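Local coordinates for protein butyrophilin subfamily 1 member A1 (Bos taurus, PDB 4HH8) that probably helps milk-fat droplets to be secreted and probably restrains the proliferation of activated T cells, at residues P14-P20 and P35-P40; G46-R50 and F61-G66. The protein carries 1 engineered substitution. All coordinates share one frame; numbering follows the deposited sequence.

Overall arrangement
Both contacts belong to the first, V-type immunoglobulin domain of the extracellular part and join neighbouring antiparallel strands, but on different sheets of the sandwich. Contact 1 ties edge strand 16-18 to strand 32-39, and contact 2 forms a hairpin between strands 48-52 and 61-64. Each is partly buried, with one apolar face turned into the sandwich and one outward. Outward, contact 1 lays an isoleucine against an arginine and a serine, whereas contact 2 carries a network of one glutamate and two arginines. The two meet inside the domain, where CE of the selenomethionine Met-47 lies 3.6 Å from Phe-15 CZ and its SE packs on Leu-38.

Contact 1 of 2, residues P14-P20 and P35-P40; sequences PFDVIGP and PCRLSP
Asp-16 and Ile-18 pair with Ser-39 and Arg-37 across antiparallel strands of an immunoglobulin V-type domain, where the first strand closes one edge of its sheet against the B strand. Four backbone bonds make the pairing. Asp-16 N reaches Ser-39 O at 2.6 Å, in the carbonyl plane. The return bond, from Ser-39 N to Asp-16 O, is 2.7 Å long but comes in 37° above that plane. Ile-18 N to Arg-37 O (2.8 Å) and Arg-37 N to Ile-18 O (3.1 Å) complete the set, and CA-H...O contacts such as Leu-38 CA to Asp-16 O fill the gaps between them.

On the inner face, Leu-38 supplies one methyl, CD2, that serves two apolar neighbours: it lies 3.7 Å from Phe-15 CD1 and 3.8 Å from Val-17 CG2. With CG set between its backbone N and carbonyl carbon (chi1 60°), Phe-15 holds its ring beside that methyl. Phe-112 of strand 106-114 covers Val-17 and Leu-38 from the opposing sheet, and Cys-36 bridges to the same strand through its disulfide with Cys-110.

On the outer face, Ile-18 reaches across to two residues of the other strand. The extended chain of Arg-37 runs obliquely past it, presenting its guanidinium edge to Ile-18 CD1. Past the end of strand 16-18, the ring of Pro-20 crosses that of Pro-35 at about a right angle, with CG of the former meeting CD of the latter. At the far end of Ile-18, the terminal methyl CD1 rests 3.5 Å from Ser-39 CB.

Contact 2 of 2, residues G46-R50 and F61-G66; sequences GMELR and FLSREG. Unlike the reference sequence in segment 61-66: Leu-62 (reference Val).
Leu-49 and Ser-63 exchange two backbone hydrogen bonds: Ser-63 N gives a nearly straight one to Leu-49 O (2.9 Å), and Leu-49 N gives the other to Ser-63 O (3.1 Å). They set the register of the C-C' hairpin in the V-set fold. On the face that carries Arg-50 and Leu-62, Glu-48 is the centre of a salt-bridge network. Its extended chain sends OE1 to Arg-64 NE at 3.4 Å, a weak bond at the guanidinium edge with the two flat groups 89° apart. OE2 turns to Arg-50, where NE and NH2 both make long, weak bonds to it; a bend at chi3 (-65°) swings the guanidinium back toward the carboxylate, which lies at its edge. Each arginine has a further partner, Arg-50 NH1 in Val-56 O and Arg-64 NH1 in Glu-72.

Leu-62, in place of the reference valine, lies between the two cations. Both methyls lie over one face of the Arg-50 guanidinium, with Leu-62 CD2 3.6 Å from Arg-50 NH2, and CD2 also sits over a face of the Arg-64 guanidinium, toward its rim. The stem of Arg-50 also touches the leucine, CB to CD1 at 3.7 Å. With an alanine at Arg-50, Glu-48 OE2 would probably lose its cation, Val-56 O its donor and Leu-62 one of its two flanking guanidinium groups. Inward, Leu-49 and Phe-61 pack on Leu-83 of strand 81-85.

Arg-50 NH2 and Arg-64 NH2 come within 3.8 Å, a closeness their shared carboxylate probably offsets. Two backbone bonds fix the register, while long, weak salt bridges on the partly exposed face divide one carboxylate between two arginines.

Contact 1 of 2, residues P14-P20 and P35-P40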
loop_
_atom_site.group_PDB
_atom_site.type_symbol
_atom_site.label_atom_id
_atom_site.label_comp_id
_atom_site.label_asym_id
_atom_site.label_seq_id
_atom_site.Cartn_x
_atom_site.Cartn_y
_atom_site.Cartn_z
ATOM N N PRO A 14 12.133 -8.793 31.246
ATOM C CA PRO A 14 11.394 -7.854 32.079
ATOM C C PRO A 14 10.686 -6.726 31.286
ATOM O O PRO A 14 10.412 -5.670 31.824
ATOM C CB PRO A 14 12.496 -7.282 32.983
ATOM C CG PRO A 14 13.766 -7.373 32.148
ATOM C CD PRO A 14 13.597 -8.571 31.274
ATOM N N PHE A 15 10.382 -6.970 30.012
ATOM C CA PHE A 15 9.690 -6.003 29.172
ATOM C C PHE A 15 9.015 -6.713 28.020
ATOM O O PHE A 15 9.415 -7.819 27.645
ATOM C CB PHE A 15 10.674 -4.963 28.606
ATOM C CG PHE A 15 11.787 -5.546 27.757
ATOM C CD1 PHE A 15 11.568 -5.909 26.430
ATOM C CD2 PHE A 15 13.066 -5.696 28.277
ATOM C CE1 PHE A 15 12.606 -6.428 25.637
ATOM C CE2 PHE A 15 14.121 -6.208 27.488
ATOM C CZ PHE A 15 13.882 -6.573 26.173
ATOM N N ASP A 16 8.002 -6.067 27.453
ATOM C CA ASP A 16 7.461 -6.520 26.172
ATOM C C ASP A 16 7.577 -5.436 25.106
ATOM O O ASP A 16 7.834 -4.252 25.386
ATOM C CB ASP A 16 6.001 -7.027 26.288
ATOM C CG ASP A 16 5.874 -8.253 27.205
ATOM O OD1 ASP A 16 6.498 -9.311 26.903
ATOM O OD2 ASP A 16 5.155 -8.149 28.241
ATOM N N VAL A 17 7.401 -5.884 23.878
ATOM C CA VAL A 17 7.478 -5.049 22.696
ATOM C C VAL A 17 6.103 -5.155 22.048
ATOM O O VAL A 17 5.665 -6.241 21.730
ATOM C CB VAL A 17 8.562 -5.556 21.727
ATOM C CG1 VAL A 17 8.421 -4.868 20.371
ATOM C CG2 VAL A 17 9.914 -5.308 22.289
ATOM N N ILE A 18 5.445 -4.015 21.866
ATOM C CA ILE A 18 4.119 -3.956 21.290
ATOM C C ILE A 18 4.137 -3.331 19.900
ATOM O O ILE A 18 4.695 -2.259 19.721
ATOM C CB ILE A 18 3.174 -3.101 22.181
ATOM C CG1 ILE A 18 3.363 -3.439 23.657
ATOM C CG2 ILE A 18 1.699 -3.350 21.790
ATOM C CD1 ILE A 18 2.554 -2.549 24.593
ATOM N N GLY A 19 3.506 -3.971 18.919
ATOM C CA GLY A 19 3.346 -3.352 17.603
ATOM C C GLY A 19 2.049 -2.555 17.512
ATOM O O GLY A 19 1.262 -2.554 18.450
ATOM N N PRO A 20 1.817 -1.852 16.393
ATOM C CA PRO A 20 0.568 -1.055 16.330
ATOM C C PRO A 20 -0.710 -1.902 16.302
ATOM O O PRO A 20 -0.672 -3.052 15.850
ATOM C CB PRO A 20 0.703 -0.256 15.020
ATOM C CG PRO A 20 2.123 -0.531 14.505
ATOM C CD PRO A 20 2.600 -1.790 15.142
ATOM N N PRO A 35 6.141 1.933 13.781
ATOM C CA PRO A 35 6.407 2.142 15.227
ATOM C C PRO A 35 6.347 0.850 15.990
ATOM O O PRO A 35 5.692 -0.101 15.559
ATOM C CB PRO A 35 5.288 3.084 15.663
ATOM C CG PRO A 35 4.137 2.889 14.542
ATOM C CD PRO A 35 4.711 2.030 13.427
ATOM N N CYS A 36 7.107 0.775 17.067
ATOM C CA CYS A 36 6.966 -0.267 18.065
ATOM C C CYS A 36 7.394 0.374 19.381
ATOM O O CYS A 36 8.200 1.318 19.388
ATOM C CB CYS A 36 7.845 -1.467 17.767
ATOM S SG CYS A 36 7.285 -2.492 16.423
ATOM N N ARG A 37 6.849 -0.121 20.485
ATOM C CA ARG A 37 7.155 0.455 21.794
ATOM C C ARG A 37 7.333 -0.619 22.845
ATOM O O ARG A 37 6.785 -1.719 22.733
ATOM C CB ARG A 37 6.113 1.506 22.234
ATOM C CG ARG A 37 4.673 0.997 22.279
ATOM C CD ARG A 37 3.700 1.862 23.113
ATOM N NE ARG A 37 2.468 1.087 23.388
ATOM C CZ ARG A 37 1.266 1.587 23.713
ATOM N NH1 ARG A 37 1.067 2.906 23.823
ATOM N NH2 ARG A 37 0.245 0.753 23.921
ATOM N N LEU A 38 8.122 -0.280 23.858
ATOM C CA LEU A 38 8.273 -1.131 25.024
ATOM C C LEU A 38 7.055 -1.031 25.926
ATOM O O LEU A 38 6.444 0.038 26.011
ATOM C CB LEU A 38 9.528 -0.729 25.811
ATOM C CG LEU A 38 10.854 -1.174 25.172
ATOM C CD1 LEU A 38 12.045 -0.814 26.072
ATOM C CD2 LEU A 38 10.892 -2.666 24.821
ATOM N N SER A 39 6.731 -2.146 26.590
ATOM C CA SER A 39 5.830 -2.195 27.752
ATOM C C SER A 39 6.595 -2.876 28.881
ATOM O O SER A 39 7.034 -4.017 28.731
ATOM C CB SER A 39 4.560 -3.006 27.484
ATOM O OG SER A 39 3.546 -2.672 28.436
ATOM N N PRO A 40 6.784 -2.189 30.005
ATOM C CA PRO A 40 6.360 -0.834 30.380
ATOM C C PRO A 40 7.107 0.246 29.619
ATOM O O PRO A 40 8.091 -0.043 28.926
ATOM C CB PRO A 40 6.741 -0.756 31.856
ATOM C CG PRO A 40 7.880 -1.737 31.955
ATOM C CD PRO A 40 7.520 -2.857 31.090
#

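Contact 2 of 2, residues G46-R50 and F61-G66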
loop_
_atom_site.group_PDB
_atom_site.type_symbol
_atom_site.label_atom_id
_atom_site.label_comp_id
_atom_site.label_asym_id
_atom_site.label_seq_id
_atom_site.Cartn_x
_atom_site.Cartn_y
_atom_site.Cartn_z
ATOM N N GLY A 46 20.090 2.952 23.756
ATOM C CA GLY A 46 21.233 2.024 23.927
ATOM C C GLY A 46 20.932 0.561 23.692
ATOM O O GLY A 46 21.826 -0.283 23.762
HETATM N N MSE A 47 19.667 0.245 23.420
HETATM C CA MSE A 47 19.250 -1.124 23.169
HETATM C C MSE A 47 19.557 -1.487 21.732
HETATM O O MSE A 47 19.719 -0.620 20.901
HETATM C CB MSE A 47 17.741 -1.259 23.384
HETATM C CG MSE A 47 17.340 -1.277 24.831
HETATM SE SE MSE A 47 15.487 -1.882 25.013
HETATM C CE MSE A 47 15.638 -3.788 24.791
ATOM N N GLU A 48 19.619 -2.767 21.435
ATOM C CA GLU A 48 19.619 -3.167 20.052
ATOM C C GLU A 48 18.190 -3.094 19.540
ATOM O O GLU A 48 17.306 -3.781 20.064
ATOM C CB GLU A 48 20.191 -4.583 19.852
ATOM C CG GLU A 48 20.045 -5.104 18.403
ATOM C CD GLU A 48 20.495 -6.561 18.230
ATOM O OE1 GLU A 48 21.515 -6.936 18.835
ATOM O OE2 GLU A 48 19.833 -7.331 17.483
ATOM N N LEU A 49 18.001 -2.249 18.527
ATOM C CA LEU A 49 16.741 -2.056 17.798
ATOM C C LEU A 49 16.909 -2.617 16.391
ATOM O O LEU A 49 17.725 -2.100 15.644
ATOM C CB LEU A 49 16.404 -0.565 17.699
ATOM C CG LEU A 49 16.430 0.219 19.029
ATOM C CD1 LEU A 49 16.267 1.700 18.813
ATOM C CD2 LEU A 49 15.403 -0.285 20.066
ATOM N N ARG A 50 16.163 -3.660 16.033
ATOM C CA ARG A 50 16.290 -4.287 14.719
ATOM C C ARG A 50 14.931 -4.385 14.036
ATOM O O ARG A 50 14.005 -4.964 14.598
ATOM C CB ARG A 50 16.872 -5.698 14.848
ATOM C CG ARG A 50 17.073 -6.409 13.508
ATOM C CD ARG A 50 17.462 -7.904 13.650
ATOM N NE ARG A 50 18.774 -8.018 14.282
ATOM C CZ ARG A 50 19.934 -8.169 13.645
ATOM N NH1 ARG A 50 19.992 -8.253 12.314
ATOM N NH2 ARG A 50 21.055 -8.228 14.358
ATOM N N PHE A 61 16.606 -2.293 9.230
ATOM C CA PHE A 61 17.227 -1.242 10.029
ATOM C C PHE A 61 17.822 -1.870 11.299
ATOM O O PHE A 61 17.225 -2.775 11.927
ATOM C CB PHE A 61 16.264 -0.094 10.369
ATOM C CG PHE A 61 16.881 0.941 11.272
ATOM C CD1 PHE A 61 17.618 1.996 10.746
ATOM C CD2 PHE A 61 16.808 0.808 12.643
ATOM C CE1 PHE A 61 18.238 2.922 11.587
ATOM C CE2 PHE A 61 17.448 1.719 13.480
ATOM C CZ PHE A 61 18.159 2.779 12.955
ATOM N N LEU A 62 19.039 -1.452 11.621
ATOM C CA LEU A 62 19.722 -1.960 12.796
ATOM C C LEU A 62 20.472 -0.841 13.523
ATOM O O LEU A 62 21.308 -0.137 12.935
ATOM C CB LEU A 62 20.631 -3.147 12.461
ATOM C CG LEU A 62 21.301 -3.814 13.666
ATOM C CD1 LEU A 62 20.289 -4.286 14.733
ATOM C CD2 LEU A 62 22.276 -4.975 13.269
ATOM N N SER A 63 20.105 -0.632 14.781
ATOM C CA SER A 63 20.876 0.222 15.680
ATOM C C SER A 63 21.439 -0.647 16.786
ATOM O O SER A 63 20.716 -1.482 17.343
ATOM C CB SER A 63 19.988 1.276 16.300
ATOM O OG SER A 63 20.766 2.222 16.992
ATOM N N ARG A 64 22.720 -0.489 17.085
ATOM C CA ARG A 64 23.311 -1.012 18.338
ATOM C C ARG A 64 24.114 0.069 19.027
ATOM O O ARG A 64 24.748 0.893 18.375
ATOM C CB ARG A 64 24.240 -2.189 18.088
ATOM C CG ARG A 64 23.550 -3.525 17.960
ATOM C CD ARG A 64 24.568 -4.668 18.200
ATOM N NE ARG A 64 24.302 -5.784 17.288
ATOM C CZ ARG A 64 24.848 -5.915 16.079
ATOM N NH1 ARG A 64 25.712 -5.015 15.629
ATOM N NH2 ARG A 64 24.525 -6.955 15.319
ATOM N N GLU A 65 24.079 0.075 20.353
ATOM C CA GLU A 65 24.865 1.035 21.126
ATOM C C GLU A 65 24.681 2.449 20.579
ATOM O O GLU A 65 25.658 3.176 20.347
ATOM C CB GLU A 65 26.356 0.641 21.135
ATOM C CG GLU A 65 26.878 0.162 22.496
ATOM C CD GLU A 65 26.865 -1.360 22.642
ATOM O OE1 GLU A 65 27.693 -2.042 21.975
ATOM O OE2 GLU A 65 26.036 -1.872 23.437
ATOM N N GLY A 66 23.417 2.816 20.360
ATOM C CA GLY A 66 23.026 4.127 19.838
ATOM C C GLY A 66 23.573 4.499 18.462
ATOM O O GLY A 66 23.532 5.673 18.073
#